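NudC domain-containing protein 2 (PDB 2RH0) may regulate the LIS1/dynein pathway by stabilizing LIS1 together with the Hsp90 chaperone, and interacts with LIS1. Local coordinates at residues Trp15-Gln20 with Phe26-Val31. Numbering follows the deposited sequence.
Sequences WGQWYQ and FIEVQV
Tyr19 lays one face of its ring under Phe26, whose CB stands 3.5 Å from the Tyr19 ring centroid in a CH-pi contact. The two rings run nearly parallel, planes 9° apart, but offset until little of one lies over the other; Tyr19 CE2 reaches Phe26 CG at 3.3 Å. With its CG lodged between the backbone N and carbonyl carbon (chi1 51°), Tyr19 swings across the neighbouring strand and gives its hydroxyl proton to Glu28, OH to OE2 2.6 Å, from above the carboxylate plane. Arg83 of the second subunit is also hydrogen-bonded to this hydroxyl. A leucine at Tyr19 would probably leave the Glu28 carboxylate without this donor and take away the aromatic face on which Phe26 CB rests. Back-to-back with this, Trp15 packs against Ile27 and Val29, its CH2 3.6 Å from Ile27 CG2; Leu59 and Ile58 pack on this side, where Ile27 and Val29 are buried. On the face of Tyr19 and Glu28, Gln17 meets its neighbour more loosely: its side chain lies alongside that of Glu28, the OE1 atoms 3.6 Å apart, and a bound ethanediol sits by Gln17. Paired backbone bonds join Gln17 with Glu28 and Tyr19 with Phe26. This is an antiparallel beta hairpin of the CS domain, its sheet continued by a strand of the second subunit.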
ATOM      1  N   TRP A  15      -7.738   4.132 -10.895  1.00 34.25           N
ATOM      2  CA  TRP A  15      -7.731   2.664 -11.186  1.00 31.82           C
ATOM      3  C   TRP A  15      -6.895   1.863 -10.248  1.00 30.63           C
ATOM      4  O   TRP A  15      -6.889   0.647 -10.347  1.00 30.59           O
ATOM      5  CB  TRP A  15      -7.272   2.340 -12.635  1.00 32.71           C
ATOM      6  CG  TRP A  15      -6.234   3.232 -13.107  1.00 28.64           C
ATOM      7  CD1 TRP A  15      -6.396   4.279 -13.956  1.00 29.95           C
ATOM      8  CD2 TRP A  15      -4.849   3.240 -12.708  1.00 30.80           C
ATOM      9  NE1 TRP A  15      -5.199   4.939 -14.127  1.00 28.72           N
ATOM     10  CE2 TRP A  15      -4.231   4.315 -13.382  1.00 26.52           C
ATOM     11  CE3 TRP A  15      -4.069   2.429 -11.862  1.00 28.50           C
ATOM     12  CZ2 TRP A  15      -2.877   4.613 -13.233  1.00 28.72           C
ATOM     13  CZ3 TRP A  15      -2.719   2.736 -11.699  1.00 28.90           C
ATOM     14  CH2 TRP A  15      -2.134   3.815 -12.379  1.00 28.78           C
ATOM     15  N   GLY A  16      -6.169   2.516  -9.348  1.00 28.97           N
ATOM     16  CA  GLY A  16      -5.369   1.800  -8.370  1.00 27.69           C
ATOM     17  C   GLY A  16      -4.299   2.654  -7.715  1.00 28.06           C
ATOM     18  O   GLY A  16      -4.617   3.661  -7.096  1.00 26.92           O
ATOM     19  N   GLN A  17      -3.027   2.253  -7.827  1.00 24.70           N
ATOM     20  CA  GLN A  17      -1.951   3.024  -7.242  1.00 27.47           C
ATOM     21  C   GLN A  17      -0.626   2.696  -7.891  1.00 25.59           C
ATOM     22  O   GLN A  17      -0.498   1.685  -8.620  1.00 25.64           O
ATOM     23  CB  GLN A  17      -1.880   2.807  -5.742  1.00 30.48           C
ATOM     24  CG  GLN A  17      -1.663   1.379  -5.296  1.00 34.44           C
ATOM     25  CD  GLN A  17      -1.789   1.149  -3.763  1.00 38.24           C
ATOM     26  OE1 GLN A  17      -1.347   0.131  -3.280  1.00 44.36           O
ATOM     27  NE2 GLN A  17      -2.392   2.074  -3.027  1.00 41.55           N
ATOM     28  N   TRP A  18       0.335   3.594  -7.705  1.00 22.36           N
ATOM     29  CA  TRP A  18       1.695   3.323  -8.111  1.00 21.02           C
ATOM     30  C   TRP A  18       2.628   3.691  -6.982  1.00 22.52           C
ATOM     31  O   TRP A  18       2.279   4.469  -6.081  1.00 24.51           O
ATOM     32  CB  TRP A  18       2.058   4.086  -9.414  1.00 21.61           C
ATOM     33  CG  TRP A  18       2.141   5.595  -9.254  1.00 17.41           C
ATOM     34  CD1 TRP A  18       1.118   6.483  -9.316  1.00 19.31           C
ATOM     35  CD2 TRP A  18       3.312   6.352  -9.015  1.00 18.27           C
ATOM     36  NE1 TRP A  18       1.580   7.754  -9.095  1.00 24.05           N
ATOM     37  CE2 TRP A  18       2.932   7.694  -8.921  1.00 20.88           C
ATOM     38  CE3 TRP A  18       4.672   6.022  -8.898  1.00 22.31           C
ATOM     39  CZ2 TRP A  18       3.848   8.708  -8.699  1.00 21.36           C
ATOM     40  CZ3 TRP A  18       5.570   7.014  -8.672  1.00 23.63           C
ATOM     41  CH2 TRP A  18       5.155   8.347  -8.545  1.00 24.18           C
ATOM     42  N   TYR A  19       3.836   3.154  -7.050  1.00 24.28           N
ATOM     43  CA  TYR A  19       4.871   3.429  -6.081  1.00 22.85           C
ATOM     44  C   TYR A  19       6.218   3.077  -6.683  1.00 23.73           C
ATOM     45  O   TYR A  19       6.279   2.617  -7.801  1.00 23.55           O
ATOM     46  CB  TYR A  19       4.615   2.665  -4.804  1.00 26.58           C
ATOM     47  CG  TYR A  19       4.359   1.190  -4.946  1.00 24.48           C
ATOM     48  CD1 TYR A  19       3.069   0.707  -5.111  1.00 30.16           C
ATOM     49  CD2 TYR A  19       5.395   0.268  -4.835  1.00 32.13           C
ATOM     50  CE1 TYR A  19       2.801  -0.682  -5.205  1.00 29.83           C
ATOM     51  CE2 TYR A  19       5.141  -1.139  -4.919  1.00 30.69           C
ATOM     52  CZ  TYR A  19       3.849  -1.583  -5.109  1.00 30.60           C
ATOM     53  OH  TYR A  19       3.618  -2.915  -5.220  1.00 32.77           O
ATOM     54  N   GLN A  20       7.298   3.289  -5.949  1.00 23.35           N
ATOM     55  CA  GLN A  20       8.618   3.074  -6.513  1.00 25.58           C
ATOM     56  C   GLN A  20       9.630   2.711  -5.459  1.00 29.13           C
ATOM     57  O   GLN A  20       9.349   2.819  -4.245  1.00 26.88           O
ATOM     58  CB  GLN A  20       9.071   4.362  -7.194  1.00 25.55           C
ATOM     59  CG  GLN A  20       9.215   5.508  -6.223  1.00 26.32           C
ATOM     60  CD  GLN A  20       9.443   6.800  -6.876  1.00 24.24           C
ATOM     61  OE1 GLN A  20      10.374   6.950  -7.688  1.00 25.65           O
ATOM     62  NE2 GLN A  20       8.581   7.777  -6.546  1.00 26.36           N
ATOM     63  N   PHE A  26       6.306   0.603  -9.809  1.00 22.15           N
ATOM     64  CA  PHE A  26       5.250  -0.404  -9.649  1.00 23.14           C
ATOM     65  C   PHE A  26       3.934   0.239  -9.956  1.00 23.18           C
ATOM     66  O   PHE A  26       3.680   1.350  -9.517  1.00 22.51           O
ATOM     67  CB  PHE A  26       5.256  -0.966  -8.206  1.00 26.58           C
ATOM     68  CG  PHE A  26       6.567  -1.643  -7.833  1.00 27.69           C
ATOM     69  CD1 PHE A  26       7.647  -0.902  -7.439  1.00 28.38           C
ATOM     70  CD2 PHE A  26       6.702  -3.027  -7.889  1.00 26.75           C
ATOM     71  CE1 PHE A  26       8.853  -1.491  -7.141  1.00 25.53           C
ATOM     72  CE2 PHE A  26       7.918  -3.625  -7.569  1.00 27.57           C
ATOM     73  CZ  PHE A  26       8.986  -2.847  -7.202  1.00 26.28           C
ATOM     74  N   ILE A  27       3.134  -0.425 -10.777  1.00 21.58           N
ATOM     75  CA  ILE A  27       1.811   0.073 -11.161  1.00 22.97           C
ATOM     76  C   ILE A  27       0.839  -1.033 -10.866  1.00 23.62           C
ATOM     77  O   ILE A  27       0.940  -2.096 -11.454  1.00 23.77           O
ATOM     78  CB  ILE A  27       1.698   0.473 -12.681  1.00 23.07           C
ATOM     79  CG1 ILE A  27       2.912   1.301 -13.120  1.00 24.34           C
ATOM     80  CG2 ILE A  27       0.359   1.241 -12.946  1.00 20.72           C
ATOM     81  CD1 ILE A  27       2.947   1.581 -14.610  1.00 24.82           C
ATOM     82  N   GLU A  28      -0.100  -0.787  -9.949  1.00 22.95           N
ATOM     83  CA  GLU A  28      -1.133  -1.739  -9.629  1.00 27.09           C
ATOM     84  C   GLU A  28      -2.485  -1.259 -10.113  1.00 28.45           C
ATOM     85  O   GLU A  28      -3.006  -0.252  -9.637  1.00 29.98           O
ATOM     86  CB  GLU A  28      -1.144  -2.002  -8.099  1.00 29.30           C
ATOM     87  CG  GLU A  28       0.214  -2.536  -7.602  1.00 32.21           C
ATOM     88  CD  GLU A  28       0.212  -2.973  -6.180  1.00 35.75           C
ATOM     89  OE1 GLU A  28      -0.765  -2.667  -5.468  1.00 43.28           O
ATOM     90  OE2 GLU A  28       1.204  -3.623  -5.785  1.00 41.40           O
ATOM     91  N   VAL A  29      -3.073  -2.002 -11.041  1.00 27.53           N
ATOM     92  CA  VAL A  29      -4.304  -1.599 -11.731  1.00 28.64           C
ATOM     93  C   VAL A  29      -5.425  -2.566 -11.380  1.00 31.32           C
ATOM     94  O   VAL A  29      -5.340  -3.723 -11.711  1.00 31.89           O
ATOM     95  CB  VAL A  29      -4.057  -1.571 -13.267  1.00 28.47           C
ATOM     96  CG1 VAL A  29      -5.263  -0.995 -14.054  1.00 25.18           C
ATOM     97  CG2 VAL A  29      -2.758  -0.796 -13.568  1.00 24.86           C
ATOM     98  N   GLN A  30      -6.445  -2.111 -10.649  1.00 32.21           N
ATOM     99  CA  GLN A  30      -7.597  -2.950 -10.355  1.00 34.71           C
ATOM    100  C   GLN A  30      -8.351  -3.302 -11.622  1.00 32.23           C
ATOM    101  O   GLN A  30      -8.558  -2.465 -12.485  1.00 34.29           O
ATOM    102  CB  GLN A  30      -8.544  -2.255  -9.377  1.00 36.68           C
ATOM    103  CG  GLN A  30      -7.933  -2.084  -7.978  1.00 46.37           C
ATOM    104  CD  GLN A  30      -7.699  -3.405  -7.284  1.00 54.46           C
ATOM    105  OE1 GLN A  30      -8.598  -4.252  -7.249  1.00 68.85           O
ATOM    106  NE2 GLN A  30      -6.494  -3.601  -6.732  1.00 47.75           N
ATOM    107  N   VAL A  31      -8.698  -4.571 -11.764  1.00 30.38           N
ATOM    108  CA  VAL A  31      -9.466  -5.019 -12.917  1.00 31.98           C
ATOM    109  C   VAL A  31     -10.677  -5.812 -12.419  1.00 32.39           C
ATOM    110  O   VAL A  31     -10.694  -6.249 -11.260  1.00 30.89           O
ATOM    111  CB  VAL A  31      -8.588  -5.831 -13.925  1.00 31.81           C
ATOM    112  CG1 VAL A  31      -7.475  -4.941 -14.454  1.00 28.76           C
ATOM    113  CG2 VAL A  31      -8.001  -7.114 -13.301  1.00 27.38           C
TER